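Local atomic coordinates of glucosamine kinase (Streptacidiphilus jiangxiensis, PDB entry 6HWJ), a protein that catalyses the magnesium-dependent transfer of phosphate from ATP to D-glucosamine, giving D-glucosamine 6-phosphate, and acts more weakly on glucose. Residues A[373-381]-A[392-402]; A[141-152]-A[169-180]. All coordinates share one frame; numbering follows the deposited sequence.

Contact 1 (A[373-381]-A[392-402])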
loop_
_atom_site.group_PDB
_atom_site.type_symbol
_atom_site.label_atom_id
_atom_site.label_comp_id
_atom_site.label_asym_id
_atom_site.label_seq_id
_atom_site.Cartn_x
_atom_site.Cartn_y
_atom_site.Cartn_z
ATOM N N GLN A 373 -8.187 -14.563 -14.227
ATOM C CA GLN A 373 -9.154 -13.545 -13.844
ATOM C C GLN A 373 -10.466 -14.174 -13.407
ATOM O O GLN A 373 -11.054 -13.741 -12.417
ATOM C CB GLN A 373 -9.334 -12.546 -15.000
ATOM C CG GLN A 373 -8.022 -11.729 -15.230
ATOM C CD GLN A 373 -8.075 -10.740 -16.396
ATOM O OE1 GLN A 373 -8.766 -9.730 -16.340
ATOM N NE2 GLN A 373 -7.312 -11.023 -17.444
ATOM N N ARG A 374 -10.923 -15.224 -14.111
ATOM C CA ARG A 374 -12.119 -15.937 -13.693
ATOM C C ARG A 374 -11.909 -16.661 -12.363
ATOM O O ARG A 374 -12.793 -16.632 -11.491
ATOM C CB ARG A 374 -12.537 -16.921 -14.784
ATOM C CG ARG A 374 -13.761 -17.778 -14.441
ATOM C CD ARG A 374 -14.936 -16.923 -13.974
ATOM N NE ARG A 374 -15.245 -15.854 -14.921
ATOM C CZ ARG A 374 -15.986 -14.787 -14.639
ATOM N NH1 ARG A 374 -16.204 -13.870 -15.569
ATOM N NH2 ARG A 374 -16.504 -14.633 -13.427
ATOM N N SER A 375 -10.747 -17.311 -12.185
ATOM C CA SER A 375 -10.465 -17.992 -10.923
ATOM C C SER A 375 -10.464 -17.018 -9.752
ATOM O O SER A 375 -10.993 -17.330 -8.681
ATOM C CB SER A 375 -9.115 -18.724 -10.991
ATOM O OG SER A 375 -9.091 -19.674 -12.047
ATOM N N PHE A 376 -9.850 -15.848 -9.931
ATOM C CA PHE A 376 -9.817 -14.848 -8.875
ATOM C C PHE A 376 -11.218 -14.395 -8.501
ATOM O O PHE A 376 -11.594 -14.416 -7.328
ATOM C CB PHE A 376 -8.975 -13.641 -9.314
ATOM C CG PHE A 376 -8.929 -12.539 -8.297
ATOM C CD1 PHE A 376 -9.951 -11.611 -8.214
ATOM C CD2 PHE A 376 -7.865 -12.443 -7.412
ATOM C CE1 PHE A 376 -9.920 -10.617 -7.266
ATOM C CE2 PHE A 376 -7.815 -11.429 -6.489
ATOM C CZ PHE A 376 -8.854 -10.525 -6.398
ATOM N N LEU A 377 -12.003 -13.961 -9.496
ATOM C CA LEU A 377 -13.345 -13.451 -9.227
ATOM C C LEU A 377 -14.253 -14.510 -8.604
ATOM O O LEU A 377 -15.024 -14.208 -7.685
ATOM C CB LEU A 377 -13.962 -12.930 -10.525
ATOM C CG LEU A 377 -13.384 -11.630 -11.066
ATOM C CD1 LEU A 377 -13.976 -11.310 -12.427
ATOM C CD2 LEU A 377 -13.626 -10.476 -10.093
ATOM N N ASP A 378 -14.206 -15.748 -9.111
ATOM C CA ASP A 378 -15.038 -16.806 -8.539
ATOM C C ASP A 378 -14.692 -17.046 -7.073
ATOM O O ASP A 378 -15.581 -17.119 -6.212
ATOM C CB ASP A 378 -14.883 -18.093 -9.351
ATOM C CG ASP A 378 -15.528 -17.997 -10.719
ATOM O OD1 ASP A 378 -16.181 -16.969 -11.011
ATOM O OD2 ASP A 378 -15.381 -18.950 -11.510
ATOM N N ALA A 379 -13.397 -17.162 -6.765
ATOM C CA ALA A 379 -12.980 -17.338 -5.378
ATOM C C ALA A 379 -13.368 -16.136 -4.533
ATOM O O ALA A 379 -13.848 -16.286 -3.403
ATOM C CB ALA A 379 -11.471 -17.580 -5.325
ATOM N N TYR A 380 -13.171 -14.928 -5.066
ATOM C CA TYR A 380 -13.536 -13.718 -4.337
ATOM C C TYR A 380 -15.027 -13.687 -4.023
ATOM O O TYR A 380 -15.425 -13.447 -2.874
ATOM C CB TYR A 380 -13.101 -12.495 -5.148
ATOM C CG TYR A 380 -13.438 -11.153 -4.518
ATOM C CD1 TYR A 380 -12.674 -10.634 -3.482
ATOM C CD2 TYR A 380 -14.514 -10.400 -4.995
ATOM C CE1 TYR A 380 -12.982 -9.391 -2.911
ATOM C CE2 TYR A 380 -14.836 -9.168 -4.443
ATOM C CZ TYR A 380 -14.075 -8.661 -3.410
ATOM O OH TYR A 380 -14.414 -7.454 -2.873
ATOM N N ARG A 381 -15.867 -13.932 -5.026
ATOM C CA ARG A 381 -17.317 -13.942 -4.813
ATOM C C ARG A 381 -17.735 -15.050 -3.859
ATOM O O ARG A 381 -18.544 -14.829 -2.947
ATOM C CB ARG A 381 -18.059 -14.111 -6.143
ATOM C CG ARG A 381 -18.117 -12.857 -7.012
ATOM C CD ARG A 381 -19.181 -12.999 -8.095
ATOM N NE ARG A 381 -19.329 -11.794 -8.901
ATOM C CZ ARG A 381 -18.756 -11.611 -10.088
ATOM N NH1 ARG A 381 -17.983 -12.553 -10.619
ATOM N NH2 ARG A 381 -18.952 -10.481 -10.745
ATOM N N LEU A 392 -20.600 -5.726 -0.436
ATOM C CA LEU A 392 -19.559 -4.720 -0.563
ATOM C C LEU A 392 -18.978 -4.669 -1.964
ATOM O O LEU A 392 -18.321 -3.680 -2.315
ATOM C CB LEU A 392 -18.455 -4.981 0.472
ATOM C CG LEU A 392 -17.671 -6.272 0.409
ATOM C CD1 LEU A 392 -16.509 -6.171 -0.565
ATOM C CD2 LEU A 392 -17.183 -6.633 1.812
ATOM N N PHE A 393 -19.234 -5.685 -2.781
ATOM C CA PHE A 393 -18.689 -5.778 -4.135
ATOM C C PHE A 393 -19.776 -5.394 -5.137
ATOM O O PHE A 393 -20.771 -6.104 -5.278
ATOM C CB PHE A 393 -18.153 -7.189 -4.391
ATOM C CG PHE A 393 -17.582 -7.382 -5.779
ATOM C CD1 PHE A 393 -16.684 -6.467 -6.307
ATOM C CD2 PHE A 393 -17.944 -8.476 -6.544
ATOM C CE1 PHE A 393 -16.173 -6.631 -7.567
ATOM C CE2 PHE A 393 -17.417 -8.646 -7.815
ATOM C CZ PHE A 393 -16.534 -7.725 -8.325
ATOM N N ASP A 394 -19.592 -4.256 -5.813
ATOM C CA ASP A 394 -20.487 -3.802 -6.892
ATOM C C ASP A 394 -19.759 -4.037 -8.214
ATOM O O ASP A 394 -18.897 -3.242 -8.610
ATOM C CB ASP A 394 -20.852 -2.336 -6.700
ATOM C CG ASP A 394 -21.907 -1.848 -7.697
ATOM O OD1 ASP A 394 -22.202 -2.567 -8.678
ATOM O OD2 ASP A 394 -22.413 -0.724 -7.506
ATOM N N ASP A 395 -20.103 -5.137 -8.897
ATOM C CA ASP A 395 -19.357 -5.534 -10.086
ATOM C C ASP A 395 -19.737 -4.725 -11.321
ATOM O O ASP A 395 -19.109 -4.895 -12.374
ATOM C CB ASP A 395 -19.525 -7.032 -10.363
ATOM C CG ASP A 395 -20.972 -7.453 -10.478
ATOM O OD1 ASP A 395 -21.852 -6.575 -10.592
ATOM O OD2 ASP A 395 -21.215 -8.673 -10.434
ATOM N N ARG A 396 -20.717 -3.834 -11.223
ATOM C CA ARG A 396 -20.907 -2.856 -12.290
ATOM C C ARG A 396 -19.667 -1.999 -12.485
ATOM O O ARG A 396 -19.459 -1.465 -13.574
ATOM C CB ARG A 396 -22.114 -1.967 -11.987
ATOM C CG ARG A 396 -23.434 -2.736 -11.879
ATOM C CD ARG A 396 -24.550 -1.822 -11.414
ATOM N NE ARG A 396 -24.244 -1.199 -10.128
ATOM C CZ ARG A 396 -24.956 -0.221 -9.583
ATOM N NH1 ARG A 396 -26.029 0.250 -10.210
ATOM N NH2 ARG A 396 -24.597 0.281 -8.412
ATOM N N LEU A 397 -18.831 -1.870 -11.457
ATOM C CA LEU A 397 -17.629 -1.052 -11.534
ATOM C C LEU A 397 -16.471 -1.754 -12.210
ATOM O O LEU A 397 -15.455 -1.109 -12.475
ATOM C CB LEU A 397 -17.205 -0.626 -10.136
ATOM C CG LEU A 397 -18.096 0.392 -9.436
ATOM C CD1 LEU A 397 -17.821 0.420 -7.952
ATOM C CD2 LEU A 397 -17.863 1.761 -10.046
ATOM N N LEU A 398 -16.583 -3.062 -12.488
ATOM C CA LEU A 398 -15.427 -3.798 -12.984
ATOM C C LEU A 398 -14.886 -3.186 -14.272
ATOM O O LEU A 398 -13.698 -2.882 -14.374
ATOM C CB LEU A 398 -15.792 -5.267 -13.209
ATOM C CG LEU A 398 -15.831 -6.156 -11.970
ATOM C CD1 LEU A 398 -16.100 -7.604 -12.358
ATOM C CD2 LEU A 398 -14.523 -6.027 -11.208
ATOM N N THR A 399 -15.740 -3.006 -15.281
ATOM C CA THR A 399 -15.215 -2.541 -16.566
ATOM C C THR A 399 -14.671 -1.117 -16.487
ATOM O O THR A 399 -13.522 -0.896 -16.893
ATOM C CB THR A 399 -16.275 -2.683 -17.646
ATOM O OG1 THR A 399 -16.703 -4.051 -17.693
ATOM C CG2 THR A 399 -15.704 -2.284 -19.020
ATOM N N PRO A 400 -15.417 -0.114 -16.008
ATOM C CA PRO A 400 -14.829 1.238 -15.967
ATOM C C PRO A 400 -13.549 1.326 -15.153
ATOM O O PRO A 400 -12.602 1.987 -15.590
ATOM C CB PRO A 400 -15.955 2.103 -15.383
ATOM C CG PRO A 400 -16.947 1.158 -14.787
ATOM C CD PRO A 400 -16.824 -0.130 -15.585
ATOM N N LEU A 401 -13.485 0.697 -13.968
ATOM C CA LEU A 401 -12.278 0.796 -13.157
ATOM C C LEU A 401 -11.120 0.015 -13.773
ATOM O O LEU A 401 -9.955 0.428 -13.664
ATOM C CB LEU A 401 -12.548 0.307 -11.742
ATOM C CG LEU A 401 -13.479 1.126 -10.855
ATOM C CD1 LEU A 401 -13.444 0.594 -9.414
ATOM C CD2 LEU A 401 -13.119 2.612 -10.886
ATOM N N ARG A 402 -11.402 -1.112 -14.425
ATOM C CA ARG A 402 -10.327 -1.853 -15.077
ATOM C C ARG A 402 -9.728 -1.042 -16.220
ATOM O O ARG A 402 -8.503 -0.929 -16.340
ATOM C CB ARG A 402 -10.832 -3.209 -15.567
ATOM C CG ARG A 402 -9.812 -3.990 -16.369
ATOM C CD ARG A 402 -8.552 -4.332 -15.541
ATOM N NE ARG A 402 -7.556 -5.002 -16.370
ATOM C CZ ARG A 402 -7.556 -6.312 -16.626
ATOM N NH1 ARG A 402 -6.631 -6.827 -17.419
ATOM N NH2 ARG A 402 -8.467 -7.100 -16.077
HETATM O O HOH W 1 -20.911 -10.082 -7.457
#

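Contact 2 (A[141-152]-A[169-180])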
loop_
_atom_site.group_PDB
_atom_site.type_symbol
_atom_site.label_atom_id
_atom_site.label_comp_id
_atom_site.label_asym_id
_atom_site.label_seq_id
_atom_site.Cartn_x
_atom_site.Cartn_y
_atom_site.Cartn_z
ATOM N N GLU A 141 -1.409 18.891 11.699
ATOM C CA GLU A 141 -2.291 18.452 12.776
ATOM C C GLU A 141 -3.740 18.466 12.311
ATOM O O GLU A 141 -4.205 19.437 11.710
ATOM C CB GLU A 141 -2.116 19.345 14.003
ATOM C CG GLU A 141 -2.828 18.835 15.247
ATOM C CD GLU A 141 -2.480 19.640 16.489
ATOM O OE1 GLU A 141 -1.892 20.739 16.347
ATOM O OE2 GLU A 141 -2.790 19.169 17.605
ATOM N N GLY A 142 -4.449 17.374 12.580
ATOM C CA GLY A 142 -5.825 17.230 12.173
ATOM C C GLY A 142 -6.046 16.855 10.726
ATOM O O GLY A 142 -7.196 16.631 10.339
ATOM N N GLU A 143 -4.989 16.772 9.911
ATOM C CA GLU A 143 -5.183 16.426 8.511
ATOM C C GLU A 143 -4.849 14.960 8.266
ATOM O O GLU A 143 -3.924 14.415 8.875
ATOM C CB GLU A 143 -4.302 17.299 7.610
ATOM C CG GLU A 143 -4.716 18.759 7.579
ATOM C CD GLU A 143 -4.052 19.527 6.454
ATOM O OE1 GLU A 143 -3.326 18.900 5.652
ATOM O OE2 GLU A 143 -4.258 20.757 6.370
ATOM N N PRO A 144 -5.566 14.294 7.355
ATOM C CA PRO A 144 -5.350 12.858 7.170
ATOM C C PRO A 144 -3.978 12.556 6.595
ATOM O O PRO A 144 -3.475 13.273 5.734
ATOM C CB PRO A 144 -6.462 12.441 6.189
ATOM C CG PRO A 144 -7.393 13.606 6.118
ATOM C CD PRO A 144 -6.587 14.816 6.424
ATOM N N GLY A 145 -3.399 11.463 7.076
ATOM C CA GLY A 145 -2.192 10.908 6.502
ATOM C C GLY A 145 -2.390 9.450 6.152
ATOM O O GLY A 145 -3.504 9.046 5.785
ATOM N N SER A 146 -1.349 8.653 6.266
ATOM C CA SER A 146 -1.429 7.252 5.926
ATOM C C SER A 146 -2.490 6.566 6.779
ATOM O O SER A 146 -2.520 6.763 8.007
ATOM C CB SER A 146 -0.079 6.556 6.143
ATOM O OG SER A 146 -0.271 5.186 5.993
ATOM N N PRO A 147 -3.361 5.749 6.188
ATOM C CA PRO A 147 -4.299 4.961 6.996
ATOM C C PRO A 147 -3.766 3.607 7.443
ATOM O O PRO A 147 -4.558 2.798 7.946
ATOM C CB PRO A 147 -5.467 4.773 6.030
ATOM C CG PRO A 147 -4.764 4.586 4.698
ATOM C CD PRO A 147 -3.593 5.564 4.745
ATOM N N ALA A 148 -2.477 3.330 7.245
ATOM C CA ALA A 148 -1.969 1.977 7.473
ATOM C C ALA A 148 -2.304 1.458 8.871
ATOM O O ALA A 148 -2.591 0.274 9.046
ATOM C CB ALA A 148 -0.459 1.938 7.232
ATOM N N ALA A 149 -2.281 2.329 9.883
ATOM C CA ALA A 149 -2.597 1.881 11.236
ATOM C C ALA A 149 -4.059 1.448 11.358
ATOM O O ALA A 149 -4.376 0.474 12.061
ATOM C CB ALA A 149 -2.316 2.994 12.247
ATOM N N GLN A 150 -4.962 2.171 10.708
ATOM C CA GLN A 150 -6.376 1.799 10.758
ATOM C C GLN A 150 -6.635 0.526 9.961
ATOM O O GLN A 150 -7.465 -0.295 10.348
ATOM C CB GLN A 150 -7.246 2.940 10.240
ATOM C CG GLN A 150 -7.319 4.136 11.178
ATOM C CD GLN A 150 -5.998 4.873 11.303
ATOM O OE1 GLN A 150 -5.318 5.125 10.308
ATOM N NE2 GLN A 150 -5.624 5.218 12.535
ATOM N N ARG A 151 -5.941 0.355 8.835
ATOM C CA ARG A 151 -6.108 -0.860 8.043
ATOM C C ARG A 151 -5.600 -2.085 8.795
ATOM O O ARG A 151 -6.307 -3.095 8.906
ATOM C CB ARG A 151 -5.372 -0.721 6.707
ATOM C CG ARG A 151 -5.868 0.446 5.847
ATOM C CD ARG A 151 -7.255 0.248 5.300
ATOM N NE ARG A 151 -7.708 1.454 4.601
ATOM C CZ ARG A 151 -8.169 2.553 5.203
ATOM N NH1 ARG A 151 -8.272 2.612 6.513
ATOM N NH2 ARG A 151 -8.528 3.593 4.489
ATOM N N ILE A 152 -4.372 -2.013 9.323
ATOM C CA ILE A 152 -3.786 -3.165 9.997
ATOM C C ILE A 152 -4.605 -3.547 11.220
ATOM O O ILE A 152 -4.898 -4.726 11.449
ATOM C CB ILE A 152 -2.311 -2.879 10.357
ATOM C CG1 ILE A 152 -1.476 -2.779 9.074
ATOM C CG2 ILE A 152 -1.767 -3.997 11.247
ATOM C CD1 ILE A 152 -0.075 -2.223 9.261
ATOM N N LEU A 169 1.015 -1.112 17.169
ATOM C CA LEU A 169 0.893 0.145 16.466
ATOM C C LEU A 169 1.020 1.289 17.457
ATOM O O LEU A 169 0.434 1.241 18.545
ATOM C CB LEU A 169 -0.465 0.236 15.766
ATOM C CG LEU A 169 -0.732 -0.833 14.713
ATOM C CD1 LEU A 169 -2.200 -0.839 14.336
ATOM C CD2 LEU A 169 0.161 -0.584 13.512
ATOM N N LEU A 170 1.772 2.315 17.076
ATOM C CA LEU A 170 1.859 3.556 17.838
ATOM C C LEU A 170 1.232 4.666 17.012
ATOM O O LEU A 170 1.680 4.935 15.889
ATOM C CB LEU A 170 3.302 3.909 18.176
ATOM C CG LEU A 170 3.505 5.278 18.831
ATOM C CD1 LEU A 170 2.746 5.335 20.164
ATOM C CD2 LEU A 170 4.974 5.601 19.034
ATOM N N THR A 171 0.192 5.297 17.564
ATOM C CA THR A 171 -0.495 6.380 16.877
ATOM C C THR A 171 -0.632 7.588 17.791
ATOM O O THR A 171 -0.559 7.486 19.022
ATOM C CB THR A 171 -1.892 5.947 16.390
ATOM O OG1 THR A 171 -2.679 5.547 17.520
ATOM C CG2 THR A 171 -1.775 4.796 15.401
ATOM N N LEU A 172 -0.823 8.737 17.159
ATOM C CA LEU A 172 -1.065 9.993 17.829
ATOM C C LEU A 172 -2.560 10.264 17.749
ATOM O O LEU A 172 -3.129 10.257 16.657
ATOM C CB LEU A 172 -0.263 11.111 17.165
ATOM C CG LEU A 172 -0.225 12.495 17.825
ATOM C CD1 LEU A 172 0.654 12.519 19.051
ATOM C CD2 LEU A 172 0.265 13.505 16.790
ATOM N N ALA A 173 -3.189 10.467 18.896
ATOM C CA ALA A 173 -4.644 10.594 18.970
ATOM C C ALA A 173 -5.025 12.008 18.547
ATOM O O ALA A 173 -4.962 12.942 19.342
ATOM C CB ALA A 173 -5.148 10.288 20.379
ATOM N N GLU A 174 -5.409 12.161 17.291
ATOM C CA GLU A 174 -5.827 13.455 16.763
ATOM C C GLU A 174 -6.469 13.233 15.400
ATOM O O GLU A 174 -6.277 12.193 14.764
ATOM C CB GLU A 174 -4.648 14.427 16.647
ATOM C CG GLU A 174 -3.585 13.965 15.649
ATOM C CD GLU A 174 -2.629 15.074 15.261
ATOM O OE1 GLU A 174 -1.982 15.654 16.171
ATOM O OE2 GLU A 174 -2.553 15.385 14.049
ATOM N N GLY A 175 -7.228 14.232 14.959
ATOM C CA GLY A 175 -7.828 14.183 13.642
ATOM C C GLY A 175 -8.933 13.145 13.545
ATOM O O GLY A 175 -9.380 12.562 14.528
ATOM N N ALA A 176 -9.380 12.933 12.308
ATOM C CA ALA A 176 -10.389 11.913 12.050
ATOM C C ALA A 176 -9.837 10.527 12.354
ATOM O O ALA A 176 -10.509 9.701 12.983
ATOM C CB ALA A 176 -10.858 11.990 10.597
ATOM N N GLN A 177 -8.616 10.256 11.903
ATOM C CA GLN A 177 -7.939 8.988 12.114
ATOM C C GLN A 177 -6.682 9.196 12.956
ATOM O O GLN A 177 -5.945 10.160 12.739
ATOM C CB GLN A 177 -7.542 8.349 10.775
ATOM C CG GLN A 177 -8.614 7.479 10.147
ATOM C CD GLN A 177 -9.870 8.255 9.808
ATOM O OE1 GLN A 177 -10.722 8.487 10.668
ATOM N NE2 GLN A 177 -9.994 8.658 8.546
ATOM N N PRO A 178 -6.424 8.335 13.931
ATOM C CA PRO A 178 -5.127 8.392 14.617
ATOM C C PRO A 178 -3.989 8.399 13.606
ATOM O O PRO A 178 -4.031 7.706 12.591
ATOM C CB PRO A 178 -5.126 7.126 15.477
ATOM C CG PRO A 178 -6.579 6.889 15.766
ATOM C CD PRO A 178 -7.314 7.313 14.518
ATOM N N VAL A 179 -3.001 9.232 13.873
ATOM C CA VAL A 179 -1.868 9.436 12.982
ATOM C C VAL A 179 -0.820 8.371 13.282
ATOM O O VAL A 179 -0.382 8.234 14.425
ATOM C CB VAL A 179 -1.277 10.850 13.172
ATOM C CG1 VAL A 179 0.038 11.001 12.412
ATOM C CG2 VAL A 179 -2.288 11.903 12.734
ATOM N N LEU A 180 -0.403 7.643 12.255
ATOM C CA LEU A 180 0.573 6.578 12.424
ATOM C C LEU A 180 1.951 7.154 12.695
ATOM O O LEU A 180 2.449 7.991 11.934
ATOM C CB LEU A 180 0.623 5.707 11.176
ATOM C CG LEU A 180 1.753 4.676 11.078
ATOM C CD1 LEU A 180 1.626 3.596 12.144
ATOM C CD2 LEU A 180 1.772 4.028 9.706
HETATM O O HOH W 2 -8.616 14.622 9.445
HETATM O O HOH W 3 -4.598 14.138 11.907
HETATM O O HOH W 4 -1.218 8.607 9.627
#

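Contact 1 (A[373-381]-A[392-402])
Y380 and F393 form a T-shaped pair: the tyrosine presents its CE2 edge to the phenylalanine face, with centroids 5.1 Å apart and ring planes at 88°. CE2 of Y380 lands off-centre, 3.5 Å from CG of F393. Each ring leaves its backbone with CG anti to N (chi1 179° in both), which sends the two aromatics into the gap between their segments. The phenolic oxygen goes past the pair; it touches CD1 of L392 and is hydrogen-bonded to H230 ND1, so an apolar contact and a polar anchor together hold the tyrosine ring. On the opposite face of F393 lies the backbone N of D395, while the rim of the ring receives R381.

That arginine runs extended from CG to NE, and its guanidinium has CE2 of F393 over one face. NH2 of R381 then makes a salt bridge to OD2 of D395 at 2.9 Å, meeting the anti lone pair, with the guanidinium and carboxylate planes 67° apart. This is a single-nitrogen, crossed grip and not a side-on fork. A water accepts from NE of R381 at 2.7 Å and donates weakly to the same carboxylate oxygen, closing a small bridge beside the direct bond.

Farther along, L377 CD1 meets L398 CD1 at 4.3 Å, and beyond them R402 NH2 donates to Q373 OE1 over 2.7 Å. The bond is nearly straight and lies in the guanidinium plane, but reaches the amide oxygen from above its carbonyl plane. D347 and E406 take the other nitrogens of R402 in salt bridges.

The contact thus ties helix 362-386 to the loop 392-397 and the first turns of helix 398-416, while helices 212-234 and 335-356 pack against F376 and Y380.

Contact 2 (A[141-152]-A[169-180])
A149 supplies the central bump of this interface, its methyl group lowered among three side chains of the facing strands. CB of A149 sits 3.7 Å from CG2 of T171 and 4.0 Å from CD1 of L180, with CD1 of L169 at the margin. The same L169 methyl rises to 3.4 Å from the carbonyl oxygen of A149 and also meets CG2 of I152. L180 straddles the start of the helix: its CD1 branch goes to A149 and its CD2 branch to CB of A148. The small alanine methyls sit between the larger leucine branches, which fill in around them.

Q150 bends at chi2 (68°) and folds its amide down along Q177 and P178. Its CG packs on CG of Q177, while NE2 rests 3.3 Å from CD of P178 and donates to the backbone O of P178. That bond, 3.0 Å long, is bent, with an N-H...O angle of 138°.

At the far end the backbones themselves touch. CA of G142 and CA of G175 are 3.9 Å apart, and both residues have positive phi. Next to them the extended E174 side chain passes across E141, and its OE2 accepts from N of G142 at 3.1 Å, from well above the carboxylate plane. R57 forms a salt bridge with the same oxygen, probably easing the nearness of the E141 carboxylate.

Between the glycine end and the helix, a water spans O of S146 and N of L180. S146 opens an ST turn, accepting from N of A148, and its hydroxyl is also hydrogen-bonded to D319, a magnesium ligand. The whole is a helix, with its lead-in loop, laid over a beta hairpin of the antiparallel sheet that carries K133 and A186, inferred to bind ATP, consistent with the N-terminal lobe of protein-kinase-like folds.

How the contacts relate
Contacts 1 and 2 lie in different parts of the monomer, with centres about 30 Å apart and nearest atoms about 13 Å apart, and they do not touch. In series along the chain, each comes near a different part of the active site. Contact 2 belongs to the sheet-rich part that is inferred to hold ATP: the side chain of L180 is about 6 Å from that of K133, and the side chain of S146 is about 7 Å from a bound magnesium ion. Contact 1 belongs to the helical part and comes near the sugar site at its R402 end, where the side chain of R402 is about 8 Å from that of E409, which binds D-glucosamine.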